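Long-range contacts in lytic polysaccharide monooxygenase ([Kitasatospora] papulosa, PDB 6NDQ), which probably cleaves cellulose or related polysaccharides oxidatively, as a copper-dependent monooxygenase of the cellulose-degrading family: residues G2-P7 with L179-N184; F98-Y103 with V164-Q169. All blocks are in the same frame, centred on the assembly; numbering follows the deposited sequence.

Both contacts bridge the two sheets of the β-sandwich, and their centres lie about 7 Å apart. Strands 2-6 and 97-104 are antiparallel neighbours in the three-stranded sheet, and strands 160-170 and 175-185 are antiparallel neighbours in the mixed sheet. Each interaction therefore pairs one strand of each sheet. Along the chain the order is 2-7, 98-103, 164-169, 179-184, so interaction 2 lies wholly within the sequence span bounded by interaction 1. Bonds within each sheet tie them together, probably Asp6 O to Lys101 N and Ser181 O to Val164 N. Interaction 1 brings the first strand against the last near the centre of the chain, and interaction 2 extends the same buried interface between the sheets.

Interaction 1 of 2, residues G2-P7 with L179-N184; sequences GSVVDP and LCSDVN
Leu179 reaches across from the mixed sheet to Ser3 and Val4. Its CB lies 4.0 Å from Val4 CG2, and at CG the side chain forks. CD1 packs against the same Val4 CG2 at 3.8 Å and also lies near the Val4 backbone N, a buried polar atom with no hydrogen-bonding partner in the model. CD2 meets Ser3 OG at 3.7 Å in van der Waals contact; the hydroxyl's hydrogen bond goes to Ser9 OG.

Further along, Ser181 supplies the polar link. With OG anti to the carbonyl carbon (chi1 -78°), its hydroxyl donates a short hydrogen bond of 2.5 Å to Pro7 O, with a C=O...OG angle of 146° and OG tilted 33° from the carbonyl plane. Val4 CG1 lies 3.8 Å from the same OG. The Pro7 ring, which follows a cis peptide bond, then sets CG 3.8 Å from Val183 CG1. Just before it, Val5 and Asp6 both face Lys101 in a classic β-bulge. The strands run nearly parallel, their axes 7.4 Å apart at closest approach, without backbone bonds between them: this is face-to-face packing of two sheets, consistent with the immunoglobulin-like β-sandwich of lytic polysaccharide monooxygenases.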
ATOM      1  N   GLY A   2       5.068  -6.881  -8.179  1.00 29.04           N
ATOM      2  CA  GLY A   2       5.074  -5.431  -8.276  1.00 23.88           C
ATOM      3  C   GLY A   2       4.377  -4.798  -7.085  1.00 25.29           C
ATOM      4  O   GLY A   2       4.182  -5.447  -6.053  1.00 24.63           O
ATOM      5  N   SER A   3       4.000  -3.524  -7.247  1.00 20.04           N
ATOM      6  CA  SER A   3       3.413  -2.738  -6.163  1.00 16.94           C
ATOM      7  C   SER A   3       2.696  -1.532  -6.767  1.00 15.63           C
ATOM      8  O   SER A   3       2.690  -1.330  -7.987  1.00 14.68           O
ATOM      9  CB  SER A   3       4.487  -2.287  -5.158  1.00 16.16           C
ATOM     10  OG  SER A   3       3.889  -1.737  -3.985  1.00 16.93           O
ATOM     11  N   VAL A   4       2.054  -0.756  -5.893  1.00 12.85           N
ATOM     12  CA  VAL A   4       1.506   0.543  -6.247  1.00 15.94           C
ATOM     13  C   VAL A   4       2.659   1.539  -6.170  1.00 16.11           C
ATOM     14  O   VAL A   4       3.332   1.631  -5.135  1.00 17.93           O
ATOM     15  CB  VAL A   4       0.364   0.950  -5.301  1.00 11.09           C
ATOM     16  CG1 VAL A   4      -0.067   2.401  -5.609  1.00 15.11           C
ATOM     17  CG2 VAL A   4      -0.851   0.048  -5.432  1.00 15.43           C
ATOM     18  N   VAL A   5       2.921   2.240  -7.282  1.00 15.49           N
ATOM     19  CA  VAL A   5       4.043   3.177  -7.361  1.00 17.69           C
ATOM     20  C   VAL A   5       3.555   4.614  -7.312  1.00 17.74           C
ATOM     21  O   VAL A   5       4.358   5.528  -7.043  1.00 18.12           O
ATOM     22  CB  VAL A   5       4.880   2.949  -8.635  1.00 18.36           C
ATOM     23  CG1 VAL A   5       5.392   1.510  -8.660  1.00 16.75           C
ATOM     24  CG2 VAL A   5       4.030   3.245  -9.881  1.00 19.15           C
ATOM     25  N   ASP A   6       2.284   4.840  -7.526  1.00 18.09           N
ATOM     26  CA  ASP A   6       1.716   6.177  -7.452  1.00 16.53           C
ATOM     27  C   ASP A   6       0.243   6.056  -7.081  1.00 17.09           C
ATOM     28  O   ASP A   6      -0.547   5.548  -7.884  1.00 17.67           O
ATOM     29  CB  ASP A   6       1.897   6.890  -8.791  1.00 18.34           C
ATOM     30  CG  ASP A   6       1.686   8.378  -8.683  1.00 27.14           C
ATOM     31  OD1 ASP A   6       1.714   8.896  -7.545  1.00 27.83           O
ATOM     32  OD2 ASP A   6       1.498   9.025  -9.738  1.00 33.61           O
ATOM     33  N   PRO A   7      -0.174   6.493  -5.882  1.00 16.64           N
ATOM     34  CA  PRO A   7       0.652   7.026  -4.785  1.00 18.56           C
ATOM     35  C   PRO A   7       1.498   5.904  -4.212  1.00 16.56           C
ATOM     36  O   PRO A   7       0.918   4.871  -3.887  1.00 17.19           O
ATOM     37  CB  PRO A   7      -0.382   7.522  -3.773  1.00 13.24           C
ATOM     38  CG  PRO A   7      -1.623   6.694  -4.051  1.00 17.08           C
ATOM     39  CD  PRO A   7      -1.608   6.482  -5.537  1.00 15.38           C
ATOM     40  N   LEU A 179      -1.556  -3.583  -0.572  1.00 15.01           N
ATOM     41  CA  LEU A 179      -0.638  -2.451  -0.739  1.00 14.80           C
ATOM     42  C   LEU A 179      -1.201  -1.202  -0.062  1.00 13.63           C
ATOM     43  O   LEU A 179      -2.219  -0.659  -0.501  1.00 14.27           O
ATOM     44  CB  LEU A 179      -0.363  -2.218  -2.226  1.00 16.95           C
ATOM     45  CG  LEU A 179      -0.072  -3.555  -2.934  1.00 18.01           C
ATOM     46  CD1 LEU A 179      -0.407  -3.543  -4.421  1.00 24.11           C
ATOM     47  CD2 LEU A 179       1.347  -4.006  -2.653  1.00 16.88           C
ATOM     48  N   CYS A 180      -0.542  -0.758   1.023  1.00 14.06           N
ATOM     49  CA  CYS A 180      -0.914   0.461   1.727  1.00 13.96           C
ATOM     50  C   CYS A 180      -0.143   1.624   1.133  1.00 14.05           C
ATOM     51  O   CYS A 180       1.082   1.534   0.966  1.00 12.71           O
ATOM     52  CB  CYS A 180      -0.596   0.372   3.223  1.00 13.95           C
ATOM     53  SG  CYS A 180      -1.650  -0.773   4.128  1.00 16.74           S
ATOM     54  N   SER A 181      -0.858   2.721   0.873  1.00 15.38           N
ATOM     55  CA  SER A 181      -0.273   3.969   0.408  1.00 15.57           C
ATOM     56  C   SER A 181      -0.778   5.093   1.299  1.00 15.25           C
ATOM     57  O   SER A 181      -1.993   5.284   1.422  1.00 12.08           O
ATOM     58  CB  SER A 181      -0.679   4.242  -1.043  1.00 13.38           C
ATOM     59  OG  SER A 181       0.067   3.461  -1.948  1.00 13.95           O
ATOM     60  N   ASP A 182       0.145   5.858   1.889  1.00 16.01           N
ATOM     61  CA  ASP A 182      -0.233   7.036   2.659  1.00 16.50           C
ATOM     62  C   ASP A 182      -0.457   8.211   1.726  1.00 16.98           C
ATOM     63  O   ASP A 182       0.298   8.403   0.780  1.00 14.28           O
ATOM     64  CB  ASP A 182       0.854   7.376   3.665  1.00 16.67           C
ATOM     65  CG  ASP A 182       1.043   6.270   4.655  1.00 16.80           C
ATOM     66  OD1 ASP A 182       0.235   6.184   5.583  1.00 17.21           O
ATOM     67  OD2 ASP A 182       1.997   5.501   4.472  1.00 14.50           O
ATOM     68  N   VAL A 183      -1.541   8.947   1.956  1.00 16.21           N
ATOM     69  CA  VAL A 183      -1.951  10.001   1.049  1.00 17.96           C
ATOM     70  C   VAL A 183      -2.404  11.168   1.900  1.00 19.43           C
ATOM     71  O   VAL A 183      -2.692  11.031   3.088  1.00 17.30           O
ATOM     72  CB  VAL A 183      -3.079   9.586   0.068  1.00 17.27           C
ATOM     73  CG1 VAL A 183      -2.619   8.446  -0.843  1.00 17.14           C
ATOM     74  CG2 VAL A 183      -4.342   9.197   0.830  1.00 19.16           C
ATOM     75  N   ASN A 184      -2.464  12.326   1.257  1.00 19.82           N
ATOM     76  CA  ASN A 184      -2.945  13.566   1.847  1.00 21.42           C
ATOM     77  C   ASN A 184      -3.878  14.187   0.814  1.00 20.41           C
ATOM     78  O   ASN A 184      -3.433  14.590  -0.265  1.00 23.08           O
ATOM     79  CB  ASN A 184      -1.774  14.483   2.193  1.00 21.91           C
ATOM     80  CG  ASN A 184      -2.209  15.812   2.782  1.00 25.06           C
ATOM     81  OD1 ASN A 184      -3.050  15.869   3.672  1.00 26.37           O
ATOM     82  ND2 ASN A 184      -1.617  16.889   2.290  1.00 30.33           N
TER

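Interaction 2 of 2, residues F98-Y103 with V164-Q169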
ATOM      1  N   PHE A  98      -8.435  10.667  -8.214  1.00 19.73           N
ATOM      2  CA  PHE A  98      -7.034  10.294  -8.349  1.00 18.54           C
ATOM      3  C   PHE A  98      -6.949   8.940  -9.029  1.00 21.60           C
ATOM      4  O   PHE A  98      -7.947   8.239  -9.180  1.00 22.36           O
ATOM      5  CB  PHE A  98      -6.314  10.294  -6.990  1.00 22.34           C
ATOM      6  CG  PHE A  98      -6.839   9.271  -5.997  1.00 18.75           C
ATOM      7  CD1 PHE A  98      -7.994   9.507  -5.269  1.00 20.62           C
ATOM      8  CD2 PHE A  98      -6.130   8.108  -5.758  1.00 19.58           C
ATOM      9  CE1 PHE A  98      -8.456   8.568  -4.337  1.00 19.34           C
ATOM     10  CE2 PHE A  98      -6.577   7.180  -4.833  1.00 18.36           C
ATOM     11  CZ  PHE A  98      -7.732   7.403  -4.123  1.00 17.37           C
ATOM     12  N   THR A  99      -5.748   8.603  -9.485  1.00 20.38           N
ATOM     13  CA  THR A  99      -5.491   7.356 -10.188  1.00 21.76           C
ATOM     14  C   THR A  99      -4.491   6.534  -9.391  1.00 22.27           C
ATOM     15  O   THR A  99      -3.464   7.050  -8.948  1.00 20.98           O
ATOM     16  CB  THR A  99      -4.969   7.619 -11.614  1.00 22.60           C
ATOM     17  OG1 THR A  99      -6.075   7.894 -12.478  1.00 24.74           O
ATOM     18  CG2 THR A  99      -4.206   6.421 -12.150  1.00 23.85           C
ATOM     19  N   VAL A 100      -4.785   5.253  -9.215  1.00 19.38           N
ATOM     20  CA  VAL A 100      -3.833   4.351  -8.584  1.00 18.53           C
ATOM     21  C   VAL A 100      -3.098   3.628  -9.699  1.00 15.92           C
ATOM     22  O   VAL A 100      -3.727   3.000 -10.561  1.00 19.04           O
ATOM     23  CB  VAL A 100      -4.530   3.360  -7.644  1.00 14.97           C
ATOM     24  CG1 VAL A 100      -3.539   2.320  -7.185  1.00 16.74           C
ATOM     25  CG2 VAL A 100      -5.141   4.084  -6.443  1.00 14.96           C
ATOM     26  N   LYS A 101      -1.778   3.719  -9.684  1.00 15.42           N
ATOM     27  CA  LYS A 101      -0.929   3.219 -10.757  1.00 18.98           C
ATOM     28  C   LYS A 101      -0.080   2.094 -10.193  1.00 19.41           C
ATOM     29  O   LYS A 101       0.675   2.308  -9.233  1.00 18.90           O
ATOM     30  CB  LYS A 101      -0.045   4.341 -11.316  1.00 22.50           C
ATOM     31  CG  LYS A 101       0.703   3.971 -12.576  1.00 25.00           C
ATOM     32  CD  LYS A 101       1.508   5.172 -13.061  1.00 25.24           C
ATOM     33  CE  LYS A 101       2.819   4.738 -13.645  1.00 28.53           C
ATOM     34  NZ  LYS A 101       2.847   4.976 -15.102  1.00 34.69           N
ATOM     35  N   LEU A 102      -0.233   0.890 -10.754  1.00 19.78           N
ATOM     36  CA  LEU A 102       0.601  -0.239 -10.373  1.00 18.78           C
ATOM     37  C   LEU A 102       1.680  -0.464 -11.433  1.00 23.27           C
ATOM     38  O   LEU A 102       1.539  -0.064 -12.599  1.00 21.37           O
ATOM     39  CB  LEU A 102      -0.228  -1.512 -10.155  1.00 19.04           C
ATOM     40  CG  LEU A 102      -1.153  -1.416  -8.932  1.00 18.59           C
ATOM     41  CD1 LEU A 102      -2.534  -0.950  -9.362  1.00 19.97           C
ATOM     42  CD2 LEU A 102      -1.242  -2.719  -8.079  1.00 19.71           C
ATOM     43  N   TYR A 103       2.795  -1.039 -10.988  1.00 17.68           N
ATOM     44  CA  TYR A 103       3.847  -1.525 -11.864  1.00 21.40           C
ATOM     45  C   TYR A 103       3.991  -3.030 -11.668  1.00 24.80           C
ATOM     46  O   TYR A 103       4.128  -3.501 -10.533  1.00 22.93           O
ATOM     47  CB  TYR A 103       5.175  -0.810 -11.593  1.00 20.35           C
ATOM     48  CG  TYR A 103       6.266  -1.338 -12.473  1.00 25.40           C
ATOM     49  CD1 TYR A 103       6.224  -1.135 -13.848  1.00 26.75           C
ATOM     50  CD2 TYR A 103       7.318  -2.064 -11.947  1.00 25.00           C
ATOM     51  CE1 TYR A 103       7.210  -1.622 -14.668  1.00 29.72           C
ATOM     52  CE2 TYR A 103       8.312  -2.558 -12.766  1.00 28.74           C
ATOM     53  CZ  TYR A 103       8.252  -2.333 -14.127  1.00 30.33           C
ATOM     54  OH  TYR A 103       9.239  -2.818 -14.962  1.00 36.65           O
ATOM     55  N   VAL A 164      -4.676   4.731   1.540  1.00 15.93           N
ATOM     56  CA  VAL A 164      -5.293   3.970   0.454  1.00 14.83           C
ATOM     57  C   VAL A 164      -4.817   2.526   0.557  1.00 15.22           C
ATOM     58  O   VAL A 164      -3.623   2.256   0.718  1.00 14.15           O
ATOM     59  CB  VAL A 164      -4.933   4.564  -0.919  1.00 18.61           C
ATOM     60  CG1 VAL A 164      -5.434   3.667  -2.047  1.00 19.59           C
ATOM     61  CG2 VAL A 164      -5.457   5.993  -1.037  1.00 17.61           C
ATOM     62  N   TYR A 165      -5.739   1.596   0.450  1.00 15.57           N
ATOM     63  CA  TYR A 165      -5.410   0.181   0.521  1.00 13.70           C
ATOM     64  C   TYR A 165      -5.823  -0.412  -0.814  1.00 15.25           C
ATOM     65  O   TYR A 165      -7.022  -0.464  -1.126  1.00 16.47           O
ATOM     66  CB  TYR A 165      -6.147  -0.490   1.680  1.00 12.57           C
ATOM     67  CG  TYR A 165      -5.668  -1.854   2.118  1.00 16.23           C
ATOM     68  CD1 TYR A 165      -4.328  -2.102   2.385  1.00 15.83           C
ATOM     69  CD2 TYR A 165      -6.585  -2.885   2.332  1.00 18.60           C
ATOM     70  CE1 TYR A 165      -3.910  -3.359   2.821  1.00 14.50           C
ATOM     71  CE2 TYR A 165      -6.168  -4.134   2.763  1.00 17.39           C
ATOM     72  CZ  TYR A 165      -4.828  -4.362   3.009  1.00 17.71           C
ATOM     73  OH  TYR A 165      -4.343  -5.575   3.460  1.00 12.56           O
ATOM     74  N   THR A 166      -4.843  -0.798  -1.614  1.00 14.59           N
ATOM     75  CA  THR A 166      -5.100  -1.405  -2.914  1.00 14.29           C
ATOM     76  C   THR A 166      -4.907  -2.913  -2.817  1.00 15.82           C
ATOM     77  O   THR A 166      -3.878  -3.379  -2.321  1.00 17.93           O
ATOM     78  CB  THR A 166      -4.183  -0.826  -3.993  1.00 16.06           C
ATOM     79  OG1 THR A 166      -4.377   0.606  -4.043  1.00 16.46           O
ATOM     80  CG2 THR A 166      -4.516  -1.455  -5.367  1.00 19.07           C
ATOM     81  N   ILE A 167      -5.906  -3.661  -3.274  1.00 15.30           N
ATOM     82  CA  ILE A 167      -5.848  -5.121  -3.303  1.00 14.58           C
ATOM     83  C   ILE A 167      -5.804  -5.562  -4.759  1.00 16.85           C
ATOM     84  O   ILE A 167      -6.723  -5.265  -5.539  1.00 14.24           O
ATOM     85  CB  ILE A 167      -7.039  -5.767  -2.582  1.00 19.73           C
ATOM     86  CG1 ILE A 167      -7.094  -5.348  -1.112  1.00 20.86           C
ATOM     87  CG2 ILE A 167      -6.911  -7.273  -2.675  1.00 17.14           C
ATOM     88  CD1 ILE A 167      -8.176  -6.050  -0.303  1.00 22.23           C
ATOM     89  N   TRP A 168      -4.750  -6.298  -5.108  1.00 17.35           N
ATOM     90  CA  TRP A 168      -4.463  -6.723  -6.478  1.00 17.22           C
ATOM     91  C   TRP A 168      -4.558  -8.239  -6.516  1.00 21.81           C
ATOM     92  O   TRP A 168      -3.705  -8.938  -5.948  1.00 18.66           O
ATOM     93  CB  TRP A 168      -3.082  -6.248  -6.925  1.00 19.41           C
ATOM     94  CG  TRP A 168      -2.553  -6.857  -8.204  1.00 21.49           C
ATOM     95  CD1 TRP A 168      -3.275  -7.455  -9.205  1.00 17.79           C
ATOM     96  CD2 TRP A 168      -1.183  -6.887  -8.635  1.00 20.40           C
ATOM     97  NE1 TRP A 168      -2.435  -7.877 -10.209  1.00 18.64           N
ATOM     98  CE2 TRP A 168      -1.148  -7.539  -9.884  1.00 20.99           C
ATOM     99  CE3 TRP A 168       0.019  -6.449  -8.073  1.00 19.92           C
ATOM    100  CZ2 TRP A 168       0.036  -7.746 -10.586  1.00 21.79           C
ATOM    101  CZ3 TRP A 168       1.197  -6.658  -8.772  1.00 22.57           C
ATOM    102  CH2 TRP A 168       1.196  -7.290 -10.019  1.00 23.24           C
ATOM    103  N   GLN A 169      -5.587  -8.741  -7.191  1.00 18.90           N
ATOM    104  CA  GLN A 169      -5.740 -10.176  -7.409  1.00 19.18           C
ATOM    105  C   GLN A 169      -5.095 -10.527  -8.748  1.00 23.08           C
ATOM    106  O   GLN A 169      -5.643 -10.208  -9.813  1.00 23.90           O
ATOM    107  CB  GLN A 169      -7.213 -10.572  -7.382  1.00 21.43           C
ATOM    108  CG  GLN A 169      -7.449 -12.052  -7.602  1.00 25.32           C
ATOM    109  CD  GLN A 169      -6.824 -12.902  -6.518  1.00 26.31           C
ATOM    110  OE1 GLN A 169      -6.927 -12.588  -5.329  1.00 32.07           O
ATOM    111  NE2 GLN A 169      -6.173 -13.987  -6.920  1.00 31.55           N
TER
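The Phe98 ring and the Trp168 indole, at opposite ends of the contact, are each met obliquely by one methyl group from the other strand. Val164 CG2 approaches Phe98 at CE2 and CZ, 4.1 Å from CZ. The ring reaches this methyl with CG lodged between its own backbone N and carbonyl carbon (chi1 64°). At the other end Leu102 CD2 is 3.9 Å from Trp168 CE3, on the six-membered part of the indole, and 4.1 Å from Trp168 CB. The indole is also stacked with Tyr177 and Phe113, while its NE1 is hydrogen-bonded to Gly109 O, which should fix how the ring is turned.

Between the rings, Val100 and Thr166 lie alongside each other, pointing opposite ways. Val100 CG1 lies 3.7 Å from Thr166 OG1, and Val100 CG2 is 4.4 Å from Val164 CG1. Thr166 CG2 stands at the same 4.4 Å from Leu102 CD2. The strands cross at -46°, their axes 9.9 Å apart at closest approach, and alternate residues of each point inward. No hydrogen bond joins the two segments and all six touching residues are buried, so cohesion here probably rests on dispersion and the exclusion of water.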